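Local coordinates for virulent strain associated lipoprotein (Borreliella spielmanii A14S, PDB 6FZZ) that is an outer surface lipoprotein of a Lyme disease spirochaete and probably binds glutathione, like the related BBE31 of Borrelia burgdorferi, at residues R23-K28 and L147-L152; Y81-D86 and I113-N118; E106-T111 and E189-I194. All coordinates share one frame; numbering follows the deposited sequence.

Contact 1: R23-K28 and L147-L152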
loop_
_atom_site.group_PDB
_atom_site.type_symbol
_atom_site.label_atom_id
_atom_site.label_comp_id
_atom_site.label_asym_id
_atom_site.label_seq_id
_atom_site.Cartn_x
_atom_site.Cartn_y
_atom_site.Cartn_z
ATOM N N ARG A 23 7.473 19.834 -3.820
ATOM C CA ARG A 23 6.919 20.118 -2.503
ATOM C C ARG A 23 5.480 19.813 -2.443
ATOM O O ARG A 23 5.013 19.291 -1.449
ATOM C CB ARG A 23 7.131 21.585 -2.015
ATOM C CG ARG A 23 8.518 21.847 -1.556
ATOM C CD ARG A 23 8.778 23.342 -1.283
ATOM N NE ARG A 23 10.130 23.242 -0.908
ATOM C CZ ARG A 23 11.171 23.826 -1.458
ATOM N NH1 ARG A 23 11.077 24.835 -2.326
ATOM N NH2 ARG A 23 12.342 23.446 -0.991
ATOM N N ASN A 24 4.740 20.156 -3.471
ATOM C CA ASN A 24 3.327 19.807 -3.490
ATOM C C ASN A 24 3.101 18.299 -3.370
ATOM O O ASN A 24 2.231 17.838 -2.623
ATOM C CB ASN A 24 2.656 20.341 -4.772
ATOM C CG ASN A 24 2.194 21.764 -4.586
ATOM O OD1 ASN A 24 1.305 22.025 -3.768
ATOM N ND2 ASN A 24 2.846 22.691 -5.239
ATOM N N LEU A 25 3.823 17.531 -4.156
ATOM C CA LEU A 25 3.683 16.046 -4.089
ATOM C C LEU A 25 3.998 15.464 -2.687
ATOM O O LEU A 25 3.275 14.616 -2.152
ATOM C CB LEU A 25 4.632 15.420 -5.108
ATOM C CG LEU A 25 4.174 15.461 -6.558
ATOM C CD1 LEU A 25 5.351 15.247 -7.535
ATOM C CD2 LEU A 25 3.097 14.372 -6.732
ATOM N N ILE A 26 5.119 15.920 -2.139
ATOM C CA ILE A 26 5.649 15.451 -0.875
ATOM C C ILE A 26 4.721 15.896 0.246
ATOM O O ILE A 26 4.319 15.084 1.112
ATOM C CB ILE A 26 7.090 15.931 -0.647
ATOM C CG1 ILE A 26 7.995 15.268 -1.688
ATOM C CG2 ILE A 26 7.510 15.710 0.777
ATOM C CD1 ILE A 26 9.360 15.919 -1.771
ATOM N N GLU A 27 4.290 17.163 0.196
ATOM C CA GLU A 27 3.404 17.632 1.249
ATOM C C GLU A 27 2.076 16.947 1.171
ATOM O O GLU A 27 1.496 16.598 2.192
ATOM C CB GLU A 27 3.349 19.200 1.328
ATOM C CG GLU A 27 4.766 19.769 1.591
ATOM C CD GLU A 27 4.800 21.261 2.004
ATOM O OE1 GLU A 27 3.866 21.659 2.742
ATOM O OE2 GLU A 27 5.756 22.024 1.616
ATOM N N LYS A 28 1.572 16.675 -0.022
ATOM C CA LYS A 28 0.293 16.036 -0.141
ATOM C C LYS A 28 0.327 14.524 0.275
ATOM O O LYS A 28 -0.632 13.970 0.877
ATOM C CB LYS A 28 -0.183 16.190 -1.586
ATOM C CG LYS A 28 -1.225 15.179 -2.083
ATOM C CD LYS A 28 -2.594 15.348 -1.436
ATOM C CE LYS A 28 -3.621 14.551 -2.221
ATOM N NZ LYS A 28 -4.892 14.369 -1.471
ATOM N N LEU A 147 10.670 9.801 -10.405
ATOM C CA LEU A 147 10.746 8.570 -9.564
ATOM C C LEU A 147 9.591 8.529 -8.539
ATOM O O LEU A 147 8.889 7.540 -8.381
ATOM C CB LEU A 147 12.086 8.465 -8.885
ATOM C CG LEU A 147 13.299 8.181 -9.794
ATOM C CD1 LEU A 147 14.563 8.363 -9.006
ATOM C CD2 LEU A 147 13.292 6.775 -10.331
ATOM N N PHE A 148 9.330 9.665 -7.918
ATOM C CA PHE A 148 8.308 9.736 -6.872
ATOM C C PHE A 148 6.922 9.545 -7.426
ATOM O O PHE A 148 6.067 8.822 -6.860
ATOM C CB PHE A 148 8.409 11.073 -6.130
ATOM C CG PHE A 148 7.645 11.082 -4.859
ATOM C CD1 PHE A 148 7.833 10.067 -3.905
ATOM C CD2 PHE A 148 6.736 12.071 -4.584
ATOM C CE1 PHE A 148 7.144 10.057 -2.719
ATOM C CE2 PHE A 148 6.078 12.094 -3.378
ATOM C CZ PHE A 148 6.247 11.078 -2.460
ATOM N N GLU A 149 6.679 10.160 -8.576
ATOM C CA GLU A 149 5.446 9.952 -9.287
ATOM C C GLU A 149 5.232 8.542 -9.722
ATOM O O GLU A 149 4.111 7.999 -9.586
ATOM C CB GLU A 149 5.319 10.890 -10.512
ATOM C CG GLU A 149 5.166 12.307 -10.125
ATOM C CD GLU A 149 4.966 13.231 -11.339
ATOM O OE1 GLU A 149 5.226 12.817 -12.464
ATOM O OE2 GLU A 149 4.590 14.397 -11.171
ATOM N N LYS A 150 6.268 7.953 -10.278
ATOM C CA LYS A 150 6.214 6.530 -10.628
ATOM C C LYS A 150 5.941 5.677 -9.368
ATOM O O LYS A 150 5.070 4.760 -9.396
ATOM C CB LYS A 150 7.517 6.077 -11.287
ATOM C CG LYS A 150 7.669 6.558 -12.733
ATOM C CD LYS A 150 8.768 5.803 -13.475
ATOM C CE LYS A 150 10.151 6.334 -13.122
ATOM N NZ LYS A 150 11.306 5.664 -13.832
ATOM N N LEU A 151 6.642 5.984 -8.260
ATOM C CA LEU A 151 6.390 5.239 -6.982
ATOM C C LEU A 151 4.933 5.336 -6.537
ATOM O O LEU A 151 4.300 4.302 -6.267
ATOM C CB LEU A 151 7.329 5.750 -5.866
ATOM C CG LEU A 151 7.223 5.115 -4.482
ATOM C CD1 LEU A 151 7.497 3.616 -4.611
ATOM C CD2 LEU A 151 8.242 5.803 -3.600
ATOM N N LEU A 152 4.339 6.547 -6.572
ATOM C CA LEU A 152 2.955 6.748 -6.210
ATOM C C LEU A 152 2.007 6.008 -7.160
ATOM O O LEU A 152 0.989 5.426 -6.734
ATOM C CB LEU A 152 2.608 8.258 -6.114
ATOM C CG LEU A 152 3.320 9.098 -5.049
ATOM C CD1 LEU A 152 2.918 10.568 -5.118
ATOM C CD2 LEU A 152 3.058 8.548 -3.640
#
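Leu25 reaches from helix 15-41 toward helix 138-170 and meets three of its residues. The contact is mostly apolar. CB of Leu25 lies 4.0 Å from CD2 of Phe148. The two methyl groups of Leu25 go to different partners. Leu25 CD2 meets CD1 of Leu152 at 4.1 Å. Leu25 CD1 packs 3.9 Å from CG of Glu149, the two side chains crossing at about a right angle. Ile26 adds CG1, which approaches CE2 of Phe148 at 4.1 Å from an oblique direction.

The Phe148 ring also has a polar neighbour. The carbonyl O of Leu25 sits at the edge of the ring, in its plane, 4.0 Å from CE2 of Phe148. CG of Phe148 stands anti to its backbone N (chi1 -166°), which sends the ring out toward helix 15-41. No hydrogen bond spans the two segments. The carboxylate of Glu149 passes close to Leu25, with Glu149 OE2 3.8 Å from Leu25 CD1. Both CG and OE2 of Glu149 thus touch this methyl, and OE2 is also the atom that forms a salt bridge with Lys145, one turn back on its own helix.

The segment axes run 11.2 Å apart at an angle of 36°, so the helices meet through their side chains. This is plain helix packing in an all-helical fold. Segment 23-28 belongs to a predicted coiled coil. Phe148 also touches Thr122 and Leu126 of helix 105-126, and Ile26 touches Leu133 of a loop. Leu147 and Leu151 pack against helix 180-209, and Leu151 also touches helix 105-126.

Contact 2: Y81-D86 and I113-N118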
loop_
_atom_site.group_PDB
_atom_site.type_symbol
_atom_site.label_atom_id
_atom_site.label_comp_id
_atom_site.label_asym_id
_atom_site.label_seq_id
_atom_site.Cartn_x
_atom_site.Cartn_y
_atom_site.Cartn_z
ATOM N N TYR A 81 -4.423 0.016 5.846
ATOM C CA TYR A 81 -5.400 1.096 5.678
ATOM C C TYR A 81 -4.937 2.045 4.540
ATOM O O TYR A 81 -5.752 2.604 3.794
ATOM C CB TYR A 81 -5.559 1.851 7.008
ATOM C CG TYR A 81 -5.968 0.935 8.156
ATOM C CD1 TYR A 81 -6.810 -0.148 7.917
ATOM C CD2 TYR A 81 -5.579 1.179 9.463
ATOM C CE1 TYR A 81 -7.192 -0.974 8.930
ATOM C CE2 TYR A 81 -5.971 0.352 10.505
ATOM C CZ TYR A 81 -6.767 -0.726 10.223
ATOM O OH TYR A 81 -7.229 -1.615 11.180
ATOM N N GLY A 82 -3.627 2.195 4.401
ATOM C CA GLY A 82 -3.072 2.999 3.325
ATOM C C GLY A 82 -3.309 2.430 1.918
ATOM O O GLY A 82 -3.758 3.147 1.036
ATOM N N ILE A 83 -2.989 1.160 1.717
ATOM C CA ILE A 83 -3.076 0.536 0.415
ATOM C C ILE A 83 -4.535 0.264 0.074
ATOM O O ILE A 83 -4.942 0.327 -1.107
ATOM C CB ILE A 83 -2.207 -0.765 0.317
ATOM C CG1 ILE A 83 -2.094 -1.232 -1.156
ATOM C CG2 ILE A 83 -2.768 -1.931 1.112
ATOM C CD1 ILE A 83 -1.273 -0.324 -2.022
ATOM N N LEU A 84 -5.364 0.086 1.101
ATOM C CA LEU A 84 -6.822 -0.071 0.854
ATOM C C LEU A 84 -7.570 1.251 1.039
ATOM O O LEU A 84 -8.735 1.284 1.413
ATOM C CB LEU A 84 -7.378 -1.137 1.781
ATOM C CG LEU A 84 -6.748 -2.551 1.684
ATOM C CD1 LEU A 84 -7.499 -3.497 2.615
ATOM C CD2 LEU A 84 -6.818 -3.051 0.229
ATOM N N ASN A 85 -6.894 2.355 0.820
ATOM C CA ASN A 85 -7.456 3.625 1.284
ATOM C C ASN A 85 -8.669 4.130 0.496
ATOM O O ASN A 85 -9.422 4.991 0.956
ATOM C CB ASN A 85 -6.369 4.661 1.413
ATOM C CG ASN A 85 -5.940 5.249 0.090
ATOM O OD1 ASN A 85 -5.801 4.556 -0.927
ATOM N ND2 ASN A 85 -5.703 6.553 0.109
ATOM N N ASP A 86 -8.927 3.562 -0.665
ATOM C CA ASP A 86 -10.123 3.989 -1.340
ATOM C C ASP A 86 -11.324 3.110 -0.964
ATOM O O ASP A 86 -12.324 3.176 -1.667
ATOM C CB ASP A 86 -9.845 3.995 -2.855
ATOM C CG ASP A 86 -10.864 4.831 -3.665
ATOM O OD1 ASP A 86 -11.635 5.667 -3.090
ATOM O OD2 ASP A 86 -10.890 4.591 -4.908
ATOM N N ILE A 113 1.427 -4.744 1.528
ATOM C CA ILE A 113 1.905 -3.944 2.625
ATOM C C ILE A 113 3.400 -3.644 2.464
ATOM O O ILE A 113 3.870 -2.629 2.935
ATOM C CB ILE A 113 1.515 -4.627 3.971
ATOM C CG1 ILE A 113 0.142 -4.155 4.419
ATOM C CG2 ILE A 113 2.548 -4.477 5.029
ATOM C CD1 ILE A 113 -0.984 -4.699 3.550
ATOM N N THR A 114 4.159 -4.512 1.795
ATOM C CA THR A 114 5.527 -4.222 1.510
ATOM C C THR A 114 5.622 -3.046 0.510
ATOM O O THR A 114 6.419 -2.104 0.698
ATOM C CB THR A 114 6.264 -5.486 0.980
ATOM O OG1 THR A 114 6.201 -6.495 1.963
ATOM C CG2 THR A 114 7.756 -5.221 0.611
ATOM N N LEU A 115 4.785 -3.081 -0.522
ATOM C CA LEU A 115 4.722 -2.015 -1.498
ATOM C C LEU A 115 4.384 -0.676 -0.754
ATOM O O LEU A 115 5.103 0.321 -0.860
ATOM C CB LEU A 115 3.690 -2.362 -2.596
ATOM C CG LEU A 115 3.547 -1.315 -3.718
ATOM C CD1 LEU A 115 2.727 -1.870 -4.874
ATOM C CD2 LEU A 115 2.861 -0.047 -3.225
ATOM N N GLU A 116 3.341 -0.714 0.078
ATOM C CA GLU A 116 2.950 0.464 0.817
ATOM C C GLU A 116 4.052 0.951 1.729
ATOM O O GLU A 116 4.297 2.169 1.843
ATOM C CB GLU A 116 1.681 0.241 1.574
ATOM C CG GLU A 116 1.149 1.535 2.143
ATOM C CD GLU A 116 0.346 2.348 1.147
ATOM O OE1 GLU A 116 0.002 1.852 0.041
ATOM O OE2 GLU A 116 -0.007 3.472 1.519
ATOM N N GLY A 117 4.758 0.017 2.342
ATOM C CA GLY A 117 5.814 0.337 3.248
ATOM C C GLY A 117 6.944 1.037 2.519
ATOM O O GLY A 117 7.637 1.834 3.103
ATOM N N ASN A 118 7.125 0.759 1.235
ATOM C CA ASN A 118 8.185 1.417 0.486
ATOM C C ASN A 118 7.794 2.853 0.225
ATOM O O ASN A 118 8.629 3.749 0.199
ATOM C CB ASN A 118 8.518 0.674 -0.822
ATOM C CG ASN A 118 9.238 -0.642 -0.573
ATOM O OD1 ASN A 118 9.900 -0.789 0.451
ATOM N ND2 ASN A 118 9.124 -1.597 -1.524
#
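Glu116 OE2 forms a salt bridge with NZ of Lys155, a residue of helix 138-170. The same NZ is hydrogen-bonded to the carbonyl O of Gly82. Lys155 therefore joins the last turn of helix 71-83 to the acid of helix 105-126. No hydrogen bond links the two segments directly.

The carboxylate lies against the backbone at Gly82 and Ile83. Glu116 OE2 is 3.5 Å from C of Gly82. With no side chain at Gly82, the acid can come this near. The Glu116 chain bends at chi2 (83°), and Glu116 OE1 comes to 3.3 Å from CD1 of Ile83. The side chains of Glu116 and Ile83 slide past each other in opposite directions.

Ile83 otherwise makes apolar contacts. Ile83 CG2 meets CD1 of Ile113 at 4.1 Å, and Ile83 CD1 meets CD2 of Leu115 at 4.3 Å.

All five touching residues are buried near the centre of the chain. A tetraethylene glycol, probably from the crystallisation liquor, lies beside Glu116 and may mark a pocket. The lysine would be expected to stabilise a negative charge on this buried acid.

Contact 3: E106-T111 and E189-I194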
loop_
_atom_site.group_PDB
_atom_site.type_symbol
_atom_site.label_atom_id
_atom_site.label_comp_id
_atom_site.label_asym_id
_atom_site.label_seq_id
_atom_site.Cartn_x
_atom_site.Cartn_y
_atom_site.Cartn_z
ATOM N N GLU A 106 -1.727 -14.394 3.100
ATOM C CA GLU A 106 -0.298 -14.070 3.184
ATOM C C GLU A 106 0.277 -13.404 1.988
ATOM O O GLU A 106 0.941 -12.361 2.113
ATOM C CB GLU A 106 0.524 -15.328 3.517
ATOM C CG GLU A 106 0.290 -15.775 4.943
ATOM C CD GLU A 106 1.155 -17.000 5.309
ATOM O OE1 GLU A 106 1.961 -17.479 4.450
ATOM O OE2 GLU A 106 1.039 -17.458 6.468
ATOM N N ASP A 107 0.026 -13.947 0.807
ATOM C CA ASP A 107 0.700 -13.467 -0.391
ATOM C C ASP A 107 0.073 -12.123 -0.821
ATOM O O ASP A 107 0.774 -11.270 -1.329
ATOM C CB ASP A 107 0.589 -14.485 -1.555
ATOM C CG ASP A 107 1.637 -15.616 -1.445
ATOM O OD1 ASP A 107 2.272 -15.717 -0.398
ATOM O OD2 ASP A 107 1.830 -16.414 -2.372
ATOM N N ILE A 108 -1.246 -11.976 -0.690
ATOM C CA ILE A 108 -1.894 -10.688 -1.029
ATOM C C ILE A 108 -1.471 -9.595 -0.025
ATOM O O ILE A 108 -1.095 -8.463 -0.448
ATOM C CB ILE A 108 -3.455 -10.829 -0.991
ATOM C CG1 ILE A 108 -3.941 -11.623 -2.168
ATOM C CG2 ILE A 108 -4.148 -9.473 -0.930
ATOM C CD1 ILE A 108 -3.925 -10.879 -3.514
ATOM N N PHE A 109 -1.591 -9.884 1.280
ATOM C CA PHE A 109 -1.391 -8.843 2.285
ATOM C C PHE A 109 0.095 -8.528 2.438
ATOM O O PHE A 109 0.490 -7.352 2.419
ATOM C CB PHE A 109 -2.061 -9.159 3.638
ATOM C CG PHE A 109 -3.547 -8.856 3.645
ATOM C CD1 PHE A 109 -4.469 -9.783 3.148
ATOM C CD2 PHE A 109 -4.008 -7.654 4.149
ATOM C CE1 PHE A 109 -5.823 -9.492 3.142
ATOM C CE2 PHE A 109 -5.370 -7.381 4.162
ATOM C CZ PHE A 109 -6.255 -8.283 3.625
ATOM N N ASN A 110 0.946 -9.535 2.515
ATOM C CA ASN A 110 2.371 -9.220 2.722
ATOM C C ASN A 110 2.969 -8.428 1.541
ATOM O O ASN A 110 3.839 -7.537 1.722
ATOM C CB ASN A 110 3.201 -10.495 2.987
ATOM C CG ASN A 110 2.933 -11.116 4.354
ATOM O OD1 ASN A 110 2.422 -10.495 5.306
ATOM N ND2 ASN A 110 3.356 -12.388 4.485
ATOM N N THR A 111 2.538 -8.790 0.346
ATOM C CA THR A 111 3.049 -8.173 -0.855
ATOM C C THR A 111 2.595 -6.709 -0.917
ATOM O O THR A 111 3.429 -5.838 -1.175
ATOM C CB THR A 111 2.700 -8.967 -2.159
ATOM O OG1 THR A 111 3.157 -10.297 -2.058
ATOM C CG2 THR A 111 3.418 -8.377 -3.347
ATOM N N GLU A 189 -3.232 -14.611 -9.997
ATOM C CA GLU A 189 -2.833 -13.623 -11.005
ATOM C C GLU A 189 -2.676 -12.228 -10.390
ATOM O O GLU A 189 -1.818 -11.464 -10.822
ATOM C CB GLU A 189 -3.865 -13.453 -12.131
ATOM C CG GLU A 189 -3.827 -14.383 -13.320
ATOM C CD GLU A 189 -2.418 -14.708 -13.799
ATOM O OE1 GLU A 189 -1.580 -13.785 -13.947
ATOM O OE2 GLU A 189 -2.172 -15.910 -14.016
ATOM N N ILE A 190 -3.569 -11.865 -9.457
ATOM C CA ILE A 190 -3.406 -10.590 -8.731
ATOM C C ILE A 190 -2.115 -10.604 -7.916
ATOM O O ILE A 190 -1.352 -9.591 -7.937
ATOM C CB ILE A 190 -4.650 -10.265 -7.903
ATOM C CG1 ILE A 190 -5.817 -10.038 -8.844
ATOM C CG2 ILE A 190 -4.450 -9.032 -7.051
ATOM C CD1 ILE A 190 -7.158 -9.854 -8.151
ATOM N N VAL A 191 -1.825 -11.736 -7.253
ATOM C CA VAL A 191 -0.611 -11.857 -6.472
ATOM C C VAL A 191 0.591 -11.603 -7.378
ATOM O O VAL A 191 1.455 -10.805 -7.067
ATOM C CB VAL A 191 -0.495 -13.203 -5.731
ATOM C CG1 VAL A 191 0.894 -13.400 -5.126
ATOM C CG2 VAL A 191 -1.484 -13.234 -4.628
ATOM N N LYS A 192 0.593 -12.230 -8.533
ATOM C CA LYS A 192 1.623 -11.970 -9.544
ATOM C C LYS A 192 1.793 -10.483 -9.933
ATOM O O LYS A 192 2.898 -9.968 -9.907
ATOM C CB LYS A 192 1.367 -12.810 -10.799
ATOM C CG LYS A 192 2.664 -13.241 -11.484
ATOM C CD LYS A 192 3.727 -13.792 -10.543
ATOM C CE LYS A 192 5.034 -14.117 -11.274
ATOM N NZ LYS A 192 5.789 -12.899 -11.720
ATOM N N GLN A 193 0.703 -9.810 -10.273
ATOM C CA GLN A 193 0.721 -8.395 -10.510
ATOM C C GLN A 193 1.184 -7.529 -9.315
ATOM O O GLN A 193 1.949 -6.582 -9.527
ATOM C CB GLN A 193 -0.628 -7.935 -11.029
ATOM C CG GLN A 193 -0.907 -8.388 -12.449
ATOM C CD GLN A 193 -0.011 -7.695 -13.492
ATOM O OE1 GLN A 193 1.224 -7.675 -13.371
ATOM N NE2 GLN A 193 -0.633 -7.147 -14.542
ATOM N N ILE A 194 0.765 -7.863 -8.092
ATOM C CA ILE A 194 1.138 -7.054 -6.929
ATOM C C ILE A 194 2.598 -7.222 -6.759
ATOM O O ILE A 194 3.259 -6.274 -6.394
ATOM C CB ILE A 194 0.510 -7.458 -5.583
ATOM C CG1 ILE A 194 -0.977 -7.369 -5.577
ATOM C CG2 ILE A 194 0.957 -6.513 -4.434
ATOM C CD1 ILE A 194 -1.458 -8.025 -4.309
#
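Two nearly parallel helices of the all-helical PFam54-family fold pack here, helix 105-126 and helix 180-209. Segment 189-194 lies in a predicted coiled coil. The segment axes come within 9.5 Å and cross at 22°. CA atoms of Ile108 and Val191 are 5.7 Å apart, and no hydrogen bond crosses the interface.

Ile108 reaches three residues with one methyl group. Ile108 CD1 lies 3.6 Å from CG2 of Val191. The same Ile108 CD1 is 3.9 Å from CD1 of Ile194, and it also touches CG2 of Ile190. The Ile108 and Ile194 side chains cross at about a right angle. While CG2 of Val191 faces Ile108, Val191 CG1 meets CB of Asp107 at 3.7 Å. Asp107 is exposed and flanks the apolar row with its CB.

Ile190 and Ile194 also touch Phe162 of helix 138-170. Ile108 touches Phe95 and Ile99 of helix 89-102. The contact thus forms part of a core shared by four helices.

OG1 of Thr111 stands beside the backbone N (chi1 -56°) and donates a hydrogen bond to the carbonyl O of Asp107, one turn back. The bond from Thr111 OG1 to Asp107 O is 2.7 Å long, lies in the carbonyl plane and meets the C=O at 152°. The buried hydroxyl is thereby satisfied within its own helix. The methyl of Thr111, anti to the backbone N, is left to face Ile194. Thr111 CG2 presses on CG2 of Ile194 at 3.3 Å, tighter than usual van der Waals contact.

From the N terminus, helix 15-41 comes first, and contact 1 joins it to helix 138-170 across 118 intervening residues. Contact 2 falls wholly within that span. It closes a shorter loop from the end of helix 71-83 to helix 105-126, with helix 89-102 between. Contact 3 starts inside both loops, at residues 106-111, and ends beyond them on helix 180-209. It therefore crosses contacts 1 and 2. Segments 106-111 and 113-118 follow each other on helix 105-126, so contacts 2 and 3 share that helix. Contacts 1 and 3 lie on opposite sides of the chain's centre, their centres about 24 Å apart. Together the three tie five helices.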